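Local coordinates for protein class I SAM-dependent methyltransferase (Silicibacter pomeroyi DSS-3, PDB 3CVO) that is of unknown function but probably transfers methyl groups from S-adenosylmethionine, as class I methyltransferases do, at residues K52-V57 against E78-N83. Numbering follows the deposited sequence. Where two conformers were deposited one is given.
With EDO (1,2-ethanediol), chain O.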
ATOM      1  N   LYS A  52      24.814  21.626   3.227  1.00 21.19           N
ATOM      2  CA  LYS A  52      23.744  20.609   3.324  1.00 20.72           C
ATOM      3  C   LYS A  52      22.570  20.819   2.377  1.00 24.47           C
ATOM      4  O   LYS A  52      22.227  21.931   2.007  1.00 21.71           O
ATOM      5  CB  LYS A  52      23.158  20.561   4.724  1.00 21.50           C
ATOM      6  CG  LYS A  52      24.133  20.497   5.873  1.00 22.41           C
ATOM      7  CD  LYS A  52      25.062  19.303   5.835  1.00 23.89           C
ATOM      8  CE  LYS A  52      25.914  19.282   7.073  1.00 25.15           C
ATOM      9  NZ  LYS A  52      27.046  18.326   6.980  1.00 20.71           N
ATOM     10  N   HIS A  53      21.942  19.710   1.993  1.00 22.93           N
ATOM     11  CA  HIS A  53      20.704  19.766   1.269  1.00 22.89           C
ATOM     12  C   HIS A  53      19.643  19.124   2.159  1.00 24.90           C
ATOM     13  O   HIS A  53      19.762  17.957   2.486  1.00 21.24           O
ATOM     14  CB  HIS A  53      20.802  19.006  -0.049  1.00 23.63           C
ATOM     15  CG  HIS A  53      19.538  19.025  -0.846  1.00 31.33           C
ATOM     16  ND1 HIS A  53      19.321  19.912  -1.881  1.00 32.31           N
ATOM     17  CD2 HIS A  53      18.403  18.286  -0.739  1.00 26.79           C
ATOM     18  CE1 HIS A  53      18.114  19.708  -2.384  1.00 37.44           C
ATOM     19  NE2 HIS A  53      17.542  18.722  -1.714  1.00 31.21           N
ATOM     20  N   VAL A  54      18.650  19.930   2.539  1.00 21.82           N
ATOM     21  CA  VAL A  54      17.668  19.570   3.550  1.00 21.43           C
ATOM     22  C   VAL A  54      16.253  19.667   3.020  1.00 21.21           C
ATOM     23  O   VAL A  54      15.870  20.634   2.386  1.00 20.13           O
ATOM     24  CB  VAL A  54      17.806  20.459   4.811  1.00 20.53           C
ATOM     25  CG1 VAL A  54      16.962  19.862   5.949  1.00 25.45           C
ATOM     26  CG2 VAL A  54      19.283  20.608   5.182  1.00 21.03           C
ATOM     27  N   THR A  55      15.500  18.595   3.274  1.00 22.45           N
ATOM     28  CA  THR A  55      14.097  18.514   2.921  1.00 21.65           C
ATOM     29  C   THR A  55      13.354  18.037   4.139  1.00 19.26           C
ATOM     30  O   THR A  55      13.755  17.077   4.793  1.00 21.62           O
ATOM     31  CB  THR A  55      13.802  17.551   1.706  1.00 21.93           C
ATOM     32  OG1 THR A  55      14.669  17.873   0.621  1.00 22.14           O
ATOM     33  CG2 THR A  55      12.346  17.689   1.243  1.00 22.97           C
ATOM     34  N   SER A  56      12.312  18.773   4.477  1.00 18.32           N
ATOM     35  CA  SER A  56      11.514  18.479   5.666  1.00 20.06           C
ATOM     36  C   SER A  56      10.041  18.420   5.291  1.00 22.87           C
ATOM     37  O   SER A  56       9.450  19.378   4.830  1.00 25.36           O
ATOM     38  CB  SER A  56      11.731  19.551   6.745  1.00 21.27           C
ATOM     39  OG  SER A  56      13.132  19.751   6.985  1.00 28.74           O
ATOM     40  N   VAL A  57       9.477  17.242   5.489  1.00 23.10           N
ATOM     41  CA  VAL A  57       8.084  16.952   5.185  1.00 21.23           C
ATOM     42  C   VAL A  57       7.255  17.353   6.386  1.00 19.53           C
ATOM     43  O   VAL A  57       7.511  16.988   7.527  1.00 24.58           O
ATOM     44  CB  VAL A  57       7.887  15.402   4.850  1.00 21.67           C
ATOM     45  CG1 VAL A  57       6.360  15.024   4.719  1.00 20.58           C
ATOM     46  CG2 VAL A  57       8.727  15.006   3.626  1.00 22.35           C
ATOM     47  N   GLU A  78      26.247  28.835   4.638  1.00 24.79           N
ATOM     48  CA  GLU A  78      26.731  28.896   3.251  1.00 25.25           C
ATOM     49  C   GLU A  78      26.611  27.525   2.595  1.00 24.57           C
ATOM     50  O   GLU A  78      26.968  26.505   3.177  1.00 24.24           O
ATOM     51  CB  GLU A  78      28.169  29.427   3.168  1.00 25.82           C
ATOM     52  CG  GLU A  78      28.662  29.626   1.741  1.00 31.38           C
ATOM     53  N   GLY A  79      26.063  27.527   1.395  1.00 23.43           N
ATOM     54  CA  GLY A  79      25.978  26.325   0.586  1.00 25.47           C
ATOM     55  C   GLY A  79      24.837  25.404   0.957  1.00 24.02           C
ATOM     56  O   GLY A  79      24.657  24.362   0.357  1.00 26.00           O
ATOM     57  N   THR A  80      24.055  25.810   1.946  1.00 22.11           N
ATOM     58  CA  THR A  80      22.956  24.980   2.433  1.00 21.15           C
ATOM     59  C   THR A  80      21.609  25.471   1.933  1.00 22.10           C
ATOM     60  O   THR A  80      21.348  26.663   1.890  1.00 22.15           O
ATOM     61  CB  THR A  80      22.989  24.909   3.964  1.00 16.78           C
ATOM     62  OG1 THR A  80      24.139  24.150   4.348  1.00 21.31           O
ATOM     63  CG2 THR A  80      21.708  24.265   4.544  1.00 22.21           C
ATOM     64  N   GLU A  81      20.780  24.514   1.540  1.00 23.48           N
ATOM     65  CA  GLU A  81      19.426  24.773   1.009  1.00 24.25           C
ATOM     66  C   GLU A  81      18.429  23.990   1.867  1.00 23.02           C
ATOM     67  O   GLU A  81      18.657  22.834   2.170  1.00 22.82           O
ATOM     68  CB  GLU A  81      19.354  24.323  -0.451  1.00 28.36           C
ATOM     69  CG  GLU A  81      17.965  24.371  -1.065  1.00 36.74           C
ATOM     70  CD  GLU A  81      17.907  23.801  -2.484  1.00 49.61           C
ATOM     71  OE1 GLU A  81      18.909  23.950  -3.226  1.00 56.44           O
ATOM     72  OE2 GLU A  81      16.854  23.218  -2.857  1.00 45.69           O
ATOM     73  N   VAL A  82      17.362  24.636   2.270  1.00 22.05           N
ATOM     74  CA  VAL A  82      16.360  23.993   3.112  1.00 22.20           C
ATOM     75  C   VAL A  82      14.994  24.129   2.475  1.00 23.89           C
ATOM     76  O   VAL A  82      14.511  25.241   2.240  1.00 25.01           O
ATOM     77  CB  VAL A  82      16.361  24.602   4.525  1.00 23.90           C
ATOM     78  CG1 VAL A  82      15.274  23.947   5.392  1.00 28.88           C
ATOM     79  CG2 VAL A  82      17.742  24.465   5.146  1.00 22.03           C
ATOM     80  N   ASN A  83      14.368  22.990   2.188  0.50 22.05           N
ATOM     81  CA  ASN A  83      13.037  22.982   1.582  0.50 19.14           C
ATOM     82  C   ASN A  83      12.009  22.371   2.507  0.50 19.13           C
ATOM     83  O   ASN A  83      11.988  21.182   2.742  0.50 15.97           O
ATOM     84  CB  ASN A  83      13.034  22.234   0.234  0.50 20.89           C
ATOM     85  CG  ASN A  83      14.037  22.803  -0.743  0.50 18.71           C
ATOM     86  OD1 ASN A  83      14.890  22.084  -1.259  0.50 21.93           O
ATOM     87  ND2 ASN A  83      13.976  24.098  -0.962  0.50 20.76           N
TER
HETATM   88  C1  EDO O 212      14.278  18.285  -3.667  1.00 46.90           C
HETATM   89  O1  EDO O 212      15.404  17.609  -3.060  1.00 35.68           O
HETATM   90  C2  EDO O 212      13.247  18.686  -2.605  1.00 47.58           C
HETATM   91  O2  EDO O 212      13.911  19.308  -1.487  1.00 38.61           O
HETATM   92  O   HOH W   1      21.143  21.780  -2.799  1.00 51.07           O
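Thr80 receives the backbone N-H of Lys52 on its hydroxyl: Lys52 N lies 2.8 Å from Thr80 OG1, and the N-H...O angle of 173° makes the bond almost straight. The torsion explains the fit, since OG1 stands anti to Thr80's own carbonyl carbon (chi1 -69°), which leaves CG2 to pack 4.0 Å from Lys52 CB, the two side chains running alongside each other. OG1 is also hydrogen-bonded to Leu49 O, so this hydroxyl joins the approach to strand 81-86 to the segment that leads from helix 41-47 into strand 53-58. A valine here would probably leave the Lys52 N-H and the Leu49 carbonyl without their shared partner. Beyond it the strands run nearly parallel, with Glu81 N to Lys52 O (3.0 Å) and Val54 N to Glu81 O (2.9 Å) opening the pairing. Helix 61-73 links them, giving a beta-alpha-beta unit of the Rossmann-like sheet in which 81-86 is an outermost strand. Val54 and Val82 pack flank to flank, Val54 CB 4.0 Å from Val82 CG2, on the face covered by helix 41-47. His53 and Glu81 share the other face, imidazole and carboxylate planes turned 60° apart. A water in the ring plane bridges them, 2.8 Å from His53 ND1 and donating to Glu81 OE1. At the ring's far nitrogen, His53 NE2 donates to O1 of an ethanediol (2.8 Å), probably from the crystallisation liquor.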